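Local coordinates for protein folylpolyglutamate synthase (FolC) (PDB 6K8C) that probably adds glutamate to dihydropteroate and to tetrahydrofolates in ATP-dependent ligations, making dihydrofolate and folylpolyglutamates, at residues F38-V52 against V130-A143. Sequence-based numbering, arbitrary orientation.
Sequences FKNAFFEIQAKVIHV and VMLAKDCDYLVLEA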
ATOM      1  N   PHE A  38      11.111   9.879 -21.553  1.00 33.90           N
ATOM      2  CA  PHE A  38       9.710  10.240 -21.355  1.00 30.75           C
ATOM      3  C   PHE A  38       9.544  11.751 -21.266  1.00 27.42           C
ATOM      4  O   PHE A  38       8.639  12.327 -21.885  1.00 38.49           O
ATOM      5  CB  PHE A  38       9.148   9.577 -20.089  1.00 34.68           C
ATOM      6  CG  PHE A  38       7.818  10.142 -19.663  1.00 29.50           C
ATOM      7  CD1 PHE A  38       6.641   9.654 -20.204  1.00 31.15           C
ATOM      8  CD2 PHE A  38       7.750  11.191 -18.761  1.00 33.55           C
ATOM      9  CE1 PHE A  38       5.422  10.184 -19.837  1.00 36.27           C
ATOM     10  CE2 PHE A  38       6.534  11.729 -18.395  1.00 30.40           C
ATOM     11  CZ  PHE A  38       5.367  11.222 -18.924  1.00 33.18           C
ATOM     12  N   LYS A  39      10.394  12.407 -20.473  1.00 33.90           N
ATOM     13  CA  LYS A  39      10.251  13.845 -20.274  1.00 37.59           C
ATOM     14  C   LYS A  39      10.494  14.600 -21.576  1.00 42.84           C
ATOM     15  O   LYS A  39       9.766  15.543 -21.903  1.00 40.13           O
ATOM     16  CB  LYS A  39      11.207  14.316 -19.181  1.00 40.36           C
ATOM     17  CG  LYS A  39      10.720  14.027 -17.757  1.00 40.95           C
ATOM     18  CD  LYS A  39      11.657  14.630 -16.728  1.00 42.11           C
ATOM     19  CE  LYS A  39      13.038  14.008 -16.801  1.00 41.72           C
ATOM     20  NZ  LYS A  39      13.971  14.610 -15.811  1.00 56.87           N
ATOM     21  N   ASN A  40      11.500  14.175 -22.343  1.00 39.46           N
ATOM     22  CA  ASN A  40      11.726  14.755 -23.664  1.00 52.21           C
ATOM     23  C   ASN A  40      10.511  14.560 -24.564  1.00 43.74           C
ATOM     24  O   ASN A  40      10.013  15.516 -25.171  1.00 48.63           O
ATOM     25  CB  ASN A  40      12.970  14.134 -24.306  1.00 45.64           C
ATOM     26  CG  ASN A  40      14.270  14.736 -23.783  1.00 49.52           C
ATOM     27  OD1 ASN A  40      14.309  15.883 -23.330  1.00 57.83           O
ATOM     28  ND2 ASN A  40      15.347  13.964 -23.865  1.00 59.00           N
ATOM     29  N   ALA A  41      10.008  13.325 -24.654  1.00 40.16           N
ATOM     30  CA  ALA A  41       8.919  13.047 -25.586  1.00 38.94           C
ATOM     31  C   ALA A  41       7.586  13.602 -25.107  1.00 41.26           C
ATOM     32  O   ALA A  41       6.701  13.865 -25.926  1.00 36.08           O
ATOM     33  CB  ALA A  41       8.792  11.541 -25.827  1.00 42.89           C
ATOM     34  N   PHE A  42       7.411  13.779 -23.801  1.00 38.56           N
ATOM     35  CA  PHE A  42       6.130  14.251 -23.296  1.00 36.12           C
ATOM     36  C   PHE A  42       6.275  15.545 -22.502  1.00 46.78           C
ATOM     37  O   PHE A  42       6.115  16.631 -23.065  1.00 42.66           O
ATOM     38  CB  PHE A  42       5.457  13.159 -22.458  1.00 43.25           C
ATOM     39  CG  PHE A  42       4.929  12.021 -23.280  1.00 38.24           C
ATOM     40  CD1 PHE A  42       3.637  12.057 -23.769  1.00 41.52           C
ATOM     41  CD2 PHE A  42       5.725  10.925 -23.576  1.00 38.45           C
ATOM     42  CE1 PHE A  42       3.140  11.024 -24.534  1.00 50.10           C
ATOM     43  CE2 PHE A  42       5.230   9.887 -24.344  1.00 40.29           C
ATOM     44  CZ  PHE A  42       3.938   9.936 -24.822  1.00 38.78           C
ATOM     45  N   PHE A  43       6.569  15.457 -21.208  1.00 35.59           N
ATOM     46  CA  PHE A  43       6.602  16.658 -20.383  1.00 38.03           C
ATOM     47  C   PHE A  43       7.353  16.386 -19.088  1.00 46.84           C
ATOM     48  O   PHE A  43       7.539  15.238 -18.674  1.00 40.34           O
ATOM     49  CB  PHE A  43       5.187  17.158 -20.082  1.00 36.76           C
ATOM     50  CG  PHE A  43       4.332  16.166 -19.340  1.00 43.28           C
ATOM     51  CD1 PHE A  43       4.343  16.128 -17.952  1.00 38.67           C
ATOM     52  CD2 PHE A  43       3.517  15.283 -20.027  1.00 38.16           C
ATOM     53  CE1 PHE A  43       3.567  15.223 -17.263  1.00 39.02           C
ATOM     54  CE2 PHE A  43       2.732  14.371 -19.344  1.00 46.08           C
ATOM     55  CZ  PHE A  43       2.757  14.340 -17.956  1.00 41.52           C
ATOM     56  N   GLU A  44       7.777  17.477 -18.450  1.00 42.57           N
ATOM     57  CA  GLU A  44       8.327  17.462 -17.102  1.00 41.72           C
ATOM     58  C   GLU A  44       7.176  17.808 -16.163  1.00 48.17           C
ATOM     59  O   GLU A  44       6.683  18.940 -16.173  1.00 42.97           O
ATOM     60  CB  GLU A  44       9.473  18.464 -16.979  1.00 51.26           C
ATOM     61  CG  GLU A  44      10.254  18.425 -15.681  1.00 50.51           C
ATOM     62  CD  GLU A  44      11.752  18.525 -15.927  1.00 71.18           C
ATOM     63  OE1 GLU A  44      12.540  18.365 -14.968  1.00 72.25           O
ATOM     64  OE2 GLU A  44      12.141  18.756 -17.092  1.00 76.79           O
ATOM     65  N   ILE A  45       6.734  16.830 -15.368  1.00 37.00           N
ATOM     66  CA  ILE A  45       5.529  17.010 -14.563  1.00 33.28           C
ATOM     67  C   ILE A  45       5.701  18.186 -13.599  1.00 26.90           C
ATOM     68  O   ILE A  45       6.756  18.366 -12.976  1.00 31.17           O
ATOM     69  CB  ILE A  45       5.182  15.703 -13.823  1.00 38.47           C
ATOM     70  CG1 ILE A  45       3.853  15.842 -13.077  1.00 37.49           C
ATOM     71  CG2 ILE A  45       6.300  15.294 -12.864  1.00 33.79           C
ATOM     72  CD1 ILE A  45       3.071  14.550 -12.954  1.00 38.44           C
ATOM     73  N   GLN A  46       4.657  19.011 -13.491  1.00 26.65           N
ATOM     74  CA  GLN A  46       4.709  20.190 -12.633  1.00 32.69           C
ATOM     75  C   GLN A  46       4.181  19.944 -11.228  1.00 37.36           C
ATOM     76  O   GLN A  46       4.510  20.715 -10.316  1.00 36.05           O
ATOM     77  CB  GLN A  46       3.931  21.340 -13.271  1.00 39.21           C
ATOM     78  CG  GLN A  46       4.148  21.447 -14.770  1.00 48.74           C
ATOM     79  CD  GLN A  46       3.332  22.550 -15.398  1.00 63.00           C
ATOM     80  OE1 GLN A  46       2.493  22.306 -16.266  1.00 70.32           O
ATOM     81  NE2 GLN A  46       3.581  23.781 -14.967  1.00 62.41           N
ATOM     82  N   ALA A  47       3.383  18.894 -11.034  1.00 36.74           N
ATOM     83  CA  ALA A  47       2.866  18.567  -9.713  1.00 34.31           C
ATOM     84  C   ALA A  47       3.998  18.398  -8.708  1.00 31.26           C
ATOM     85  O   ALA A  47       5.079  17.900  -9.033  1.00 34.86           O
ATOM     86  CB  ALA A  47       2.034  17.287  -9.782  1.00 38.48           C
ATOM     87  N   LYS A  48       3.751  18.831  -7.478  1.00 32.99           N
ATOM     88  CA  LYS A  48       4.703  18.571  -6.412  1.00 27.50           C
ATOM     89  C   LYS A  48       4.611  17.102  -6.026  1.00 29.84           C
ATOM     90  O   LYS A  48       3.515  16.564  -5.848  1.00 30.18           O
ATOM     91  CB  LYS A  48       4.426  19.480  -5.216  1.00 35.73           C
ATOM     92  CG  LYS A  48       4.707  20.952  -5.503  1.00 39.00           C
ATOM     93  CD  LYS A  48       4.425  21.824  -4.282  1.00 52.89           C
ATOM     94  CE  LYS A  48       4.470  23.310  -4.625  1.00 53.96           C
ATOM     95  NZ  LYS A  48       5.704  23.677  -5.376  1.00 66.55           N
ATOM     96  N   VAL A  49       5.760  16.442  -5.926  1.00 25.09           N
ATOM     97  CA  VAL A  49       5.823  14.992  -5.788  1.00 30.57           C
ATOM     98  C   VAL A  49       6.158  14.650  -4.347  1.00 27.00           C
ATOM     99  O   VAL A  49       7.164  15.125  -3.811  1.00 23.42           O
ATOM    100  CB  VAL A  49       6.863  14.384  -6.744  1.00 34.69           C
ATOM    101  CG1 VAL A  49       7.159  12.928  -6.361  1.00 34.75           C
ATOM    102  CG2 VAL A  49       6.380  14.488  -8.179  1.00 31.95           C
ATOM    103  N   ILE A  50       5.336  13.804  -3.733  1.00 24.13           N
ATOM    104  CA  ILE A  50       5.575  13.315  -2.380  1.00 24.75           C
ATOM    105  C   ILE A  50       5.937  11.838  -2.469  1.00 21.63           C
ATOM    106  O   ILE A  50       5.131  11.022  -2.928  1.00 26.09           O
ATOM    107  CB  ILE A  50       4.356  13.532  -1.474  1.00 29.21           C
ATOM    108  CG1 ILE A  50       4.042  15.028  -1.377  1.00 31.42           C
ATOM    109  CG2 ILE A  50       4.632  12.969  -0.091  1.00 29.51           C
ATOM    110  CD1 ILE A  50       2.851  15.454  -2.177  1.00 32.51           C
ATOM    111  N   HIS A  51       7.141  11.494  -2.031  1.00 23.91           N
ATOM    112  CA  HIS A  51       7.651  10.128  -2.127  1.00 31.39           C
ATOM    113  C   HIS A  51       7.378   9.409  -0.809  1.00 25.61           C
ATOM    114  O   HIS A  51       7.948   9.764   0.225  1.00 29.74           O
ATOM    115  CB  HIS A  51       9.147  10.152  -2.438  1.00 26.49           C
ATOM    116  CG  HIS A  51       9.675   8.884  -3.032  1.00 38.65           C
ATOM    117  ND1 HIS A  51      11.016   8.557  -3.006  1.00 38.35           N
ATOM    118  CD2 HIS A  51       9.054   7.868  -3.678  1.00 39.30           C
ATOM    119  CE1 HIS A  51      11.196   7.393  -3.607  1.00 38.50           C
ATOM    120  NE2 HIS A  51      10.022   6.954  -4.023  1.00 42.26           N
ATOM    121  N   VAL A  52       6.526   8.388  -0.846  1.00 26.70           N
ATOM    122  CA  VAL A  52       6.187   7.601   0.336  1.00 26.59           C
ATOM    123  C   VAL A  52       7.053   6.344   0.338  1.00 28.92           C
ATOM    124  O   VAL A  52       6.954   5.509  -0.570  1.00 26.50           O
ATOM    125  CB  VAL A  52       4.689   7.251   0.365  1.00 23.95           C
ATOM    126  CG1 VAL A  52       4.354   6.463   1.622  1.00 24.87           C
ATOM    127  CG2 VAL A  52       3.847   8.522   0.308  1.00 25.80           C
ATOM    128  N   VAL A 130       2.553   9.061 -13.958  1.00 24.09           N
ATOM    129  CA  VAL A 130       2.976  10.409 -14.330  1.00 23.89           C
ATOM    130  C   VAL A 130       2.091  10.960 -15.439  1.00 32.06           C
ATOM    131  O   VAL A 130       1.725  12.142 -15.428  1.00 31.00           O
ATOM    132  CB  VAL A 130       4.459  10.417 -14.739  1.00 30.70           C
ATOM    133  CG1 VAL A 130       4.901  11.837 -15.128  1.00 34.58           C
ATOM    134  CG2 VAL A 130       5.321   9.861 -13.623  1.00 32.95           C
ATOM    135  N   MET A 131       1.733  10.118 -16.415  1.00 27.74           N
ATOM    136  CA  MET A 131       0.840  10.561 -17.484  1.00 28.68           C
ATOM    137  C   MET A 131      -0.515  10.969 -16.923  1.00 41.56           C
ATOM    138  O   MET A 131      -1.072  12.014 -17.289  1.00 32.64           O
ATOM    139  CB  MET A 131       0.672   9.452 -18.528  1.00 33.16           C
ATOM    140  CG  MET A 131       1.810   9.348 -19.528  1.00 42.98           C
ATOM    141  SD  MET A 131       1.905  10.764 -20.651  1.00 38.90           S
ATOM    142  CE  MET A 131       0.349  10.607 -21.520  1.00 38.62           C
ATOM    143  N   LEU A 132      -1.060  10.154 -16.019  1.00 29.30           N
ATOM    144  CA  LEU A 132      -2.362  10.445 -15.435  1.00 33.64           C
ATOM    145  C   LEU A 132      -2.343  11.685 -14.554  1.00 30.96           C
ATOM    146  O   LEU A 132      -3.394  12.308 -14.375  1.00 29.43           O
ATOM    147  CB  LEU A 132      -2.846   9.247 -14.624  1.00 31.62           C
ATOM    148  CG  LEU A 132      -3.201   8.004 -15.431  1.00 34.89           C
ATOM    149  CD1 LEU A 132      -3.445   6.828 -14.501  1.00 28.84           C
ATOM    150  CD2 LEU A 132      -4.416   8.269 -16.298  1.00 33.08           C
ATOM    151  N   ALA A 133      -1.184  12.055 -14.008  1.00 29.49           N
ATOM    152  CA  ALA A 133      -1.067  13.182 -13.088  1.00 36.19           C
ATOM    153  C   ALA A 133      -0.590  14.458 -13.773  1.00 33.67           C
ATOM    154  O   ALA A 133      -0.202  15.407 -13.084  1.00 32.23           O
ATOM    155  CB  ALA A 133      -0.122  12.826 -11.938  1.00 28.17           C
ATOM    156  N   LYS A 134      -0.626  14.498 -15.109  1.00 31.69           N
ATOM    157  CA  LYS A 134      -0.105  15.632 -15.870  1.00 31.01           C
ATOM    158  C   LYS A 134      -0.630  16.970 -15.358  1.00 26.47           C
ATOM    159  O   LYS A 134       0.126  17.946 -15.266  1.00 34.07           O
ATOM    160  CB  LYS A 134      -0.465  15.457 -17.350  1.00 36.41           C
ATOM    161  CG  LYS A 134      -0.029  16.600 -18.258  1.00 35.58           C
ATOM    162  CD  LYS A 134      -0.756  16.516 -19.597  1.00 40.76           C
ATOM    163  CE  LYS A 134       0.124  16.972 -20.746  1.00 56.38           C
ATOM    164  NZ  LYS A 134       0.734  18.304 -20.481  1.00 55.09           N
ATOM    165  N   ASP A 135      -1.919  17.040 -15.029  1.00 29.12           N
ATOM    166  CA  ASP A 135      -2.546  18.282 -14.593  1.00 34.00           C
ATOM    167  C   ASP A 135      -2.889  18.278 -13.107  1.00 40.27           C
ATOM    168  O   ASP A 135      -3.776  19.024 -12.677  1.00 34.37           O
ATOM    169  CB  ASP A 135      -3.802  18.564 -15.415  1.00 33.88           C
ATOM    170  CG  ASP A 135      -3.504  18.705 -16.894  1.00 38.23           C
ATOM    171  OD1 ASP A 135      -2.586  19.476 -17.240  1.00 39.68           O
ATOM    172  OD2 ASP A 135      -4.182  18.037 -17.701  1.00 42.54           O
ATOM    173  N   CYS A 136      -2.205  17.460 -12.313  1.00 31.64           N
ATOM    174  CA  CYS A 136      -2.450  17.410 -10.881  1.00 27.40           C
ATOM    175  C   CYS A 136      -1.614  18.452 -10.153  1.00 28.28           C
ATOM    176  O   CYS A 136      -0.555  18.877 -10.625  1.00 30.11           O
ATOM    177  CB  CYS A 136      -2.136  16.019 -10.324  1.00 30.38           C
ATOM    178  SG  CYS A 136      -3.398  14.807 -10.683  1.00 32.38           S
ATOM    179  N   ASP A 137      -2.104  18.861  -8.983  1.00 35.04           N
ATOM    180  CA  ASP A 137      -1.308  19.720  -8.119  1.00 30.13           C
ATOM    181  C   ASP A 137      -0.287  18.923  -7.320  1.00 28.78           C
ATOM    182  O   ASP A 137       0.807  19.426  -7.038  1.00 28.62           O
ATOM    183  CB  ASP A 137      -2.224  20.500  -7.174  1.00 28.66           C
ATOM    184  CG  ASP A 137      -3.223  21.360  -7.918  1.00 33.41           C
ATOM    185  OD1 ASP A 137      -2.783  22.293  -8.614  1.00 36.93           O
ATOM    186  OD2 ASP A 137      -4.437  21.096  -7.820  1.00 32.35           O
ATOM    187  N   TYR A 138      -0.626  17.692  -6.946  1.00 28.52           N
ATOM    188  CA  TYR A 138       0.239  16.863  -6.122  1.00 26.94           C
ATOM    189  C   TYR A 138       0.214  15.439  -6.649  1.00 25.52           C
ATOM    190  O   TYR A 138      -0.825  14.951  -7.105  1.00 24.76           O
ATOM    191  CB  TYR A 138      -0.192  16.878  -4.645  1.00 24.03           C
ATOM    192  CG  TYR A 138      -0.001  18.225  -3.985  1.00 28.24           C
ATOM    193  CD1 TYR A 138       1.199  18.556  -3.369  1.00 33.58           C
ATOM    194  CD2 TYR A 138      -1.021  19.171  -3.987  1.00 29.34           C
ATOM    195  CE1 TYR A 138       1.378  19.795  -2.770  1.00 33.81           C
ATOM    196  CE2 TYR A 138      -0.851  20.405  -3.399  1.00 29.17           C
ATOM    197  CZ  TYR A 138       0.349  20.715  -2.792  1.00 33.21           C
ATOM    198  OH  TYR A 138       0.518  21.950  -2.198  1.00 33.07           O
ATOM    199  N   LEU A 139       1.367  14.785  -6.584  1.00 28.15           N
ATOM    200  CA  LEU A 139       1.506  13.377  -6.935  1.00 26.96           C
ATOM    201  C   LEU A 139       2.083  12.666  -5.719  1.00 21.98           C
ATOM    202  O   LEU A 139       3.232  12.915  -5.336  1.00 26.32           O
ATOM    203  CB  LEU A 139       2.399  13.204  -8.161  1.00 26.00           C
ATOM    204  CG  LEU A 139       2.778  11.767  -8.524  1.00 29.48           C
ATOM    205  CD1 LEU A 139       1.531  10.936  -8.782  1.00 28.32           C
ATOM    206  CD2 LEU A 139       3.709  11.747  -9.729  1.00 29.23           C
ATOM    207  N   VAL A 140       1.272  11.824  -5.084  1.00 24.57           N
ATOM    208  CA  VAL A 140       1.694  11.038  -3.929  1.00 26.26           C
ATOM    209  C   VAL A 140       2.143   9.686  -4.467  1.00 26.31           C
ATOM    210  O   VAL A 140       1.325   8.882  -4.919  1.00 27.36           O
ATOM    211  CB  VAL A 140       0.576  10.898  -2.884  1.00 25.67           C
ATOM    212  CG1 VAL A 140       1.096  10.160  -1.644  1.00 23.18           C
ATOM    213  CG2 VAL A 140       0.055  12.276  -2.470  1.00 21.46           C
ATOM    214  N   LEU A 141       3.450   9.448  -4.415  1.00 27.76           N
ATOM    215  CA  LEU A 141       4.119   8.392  -5.166  1.00 23.66           C
ATOM    216  C   LEU A 141       4.689   7.376  -4.185  1.00 26.11           C
ATOM    217  O   LEU A 141       5.675   7.656  -3.495  1.00 30.33           O
ATOM    218  CB  LEU A 141       5.224   8.996  -6.032  1.00 33.48           C
ATOM    219  CG  LEU A 141       5.753   8.287  -7.275  1.00 40.05           C
ATOM    220  CD1 LEU A 141       4.703   8.249  -8.367  1.00 38.55           C
ATOM    221  CD2 LEU A 141       7.001   9.006  -7.754  1.00 43.72           C
ATOM    222  N   GLU A 142       4.076   6.201  -4.128  1.00 29.83           N
ATOM    223  CA  GLU A 142       4.546   5.140  -3.247  1.00 24.45           C
ATOM    224  C   GLU A 142       5.690   4.385  -3.906  1.00 31.44           C
ATOM    225  O   GLU A 142       5.586   3.971  -5.066  1.00 29.79           O
ATOM    226  CB  GLU A 142       3.400   4.183  -2.930  1.00 26.56           C
ATOM    227  CG  GLU A 142       3.718   3.117  -1.907  1.00 31.82           C
ATOM    228  CD  GLU A 142       2.547   2.180  -1.702  1.00 37.95           C
ATOM    229  OE1 GLU A 142       2.636   1.014  -2.136  1.00 44.91           O
ATOM    230  OE2 GLU A 142       1.531   2.618  -1.124  1.00 31.14           O
ATOM    231  N   ALA A 143       6.782   4.207  -3.171  1.00 31.05           N
ATOM    232  CA  ALA A 143       7.909   3.455  -3.699  1.00 29.95           C
ATOM    233  C   ALA A 143       7.550   1.979  -3.829  1.00 42.08           C
ATOM    234  O   ALA A 143       6.749   1.437  -3.061  1.00 30.31           O
ATOM    235  CB  ALA A 143       9.135   3.621  -2.799  1.00 30.17           C
TER
HETATM  236  O   HOH W   1       2.464  18.642 -15.548  1.00 34.79           O
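Lys134 lies over one face of the Phe43 ring: its CG sits 3.8 Å from the ring centroid in a CH-pi contact, and the chain, bent at its last two torsions, curls NZ back over the same face at 4.5 Å from the centroid, a cation-pi pair. At the edge of this ring, near its plane, Val130 O is 3.5 Å from CZ. Met131 turns its sulfur to two further rings, SD standing at the edge of Phe38, 3.7 Å from CE1, and approaching Phe42 obliquely; both are Met-aromatic contacts. The Phe38 ring also touches Val130 CG1 through CE2, and carries Phe42 CB over one face. Ile45, with CG1 anti to the backbone N (chi1 -175°), sends CD1 to Ala133 CB and Val130 CG1. Nearby, a water links Gln46 N to Lys134 O. Beyond Ala47, strands 48-52 and 138-142 run parallel, joined by six backbone hydrogen bonds from Lys48 N–Asp137 O (3.0 Å) to Ala143 N–Val52 O (2.9 Å). Val49, Leu139 and Leu141 pack on one sheet face, Ile50, Tyr138 and Val140 on the other. These are central strands of the Mur ligase middle domain's P-loop-type sheet, flanked by strands 76-79 and 159-162; helix 58-70 packs against Ile50 and Val140, while helix 100-110 touches Phe38 and Met131.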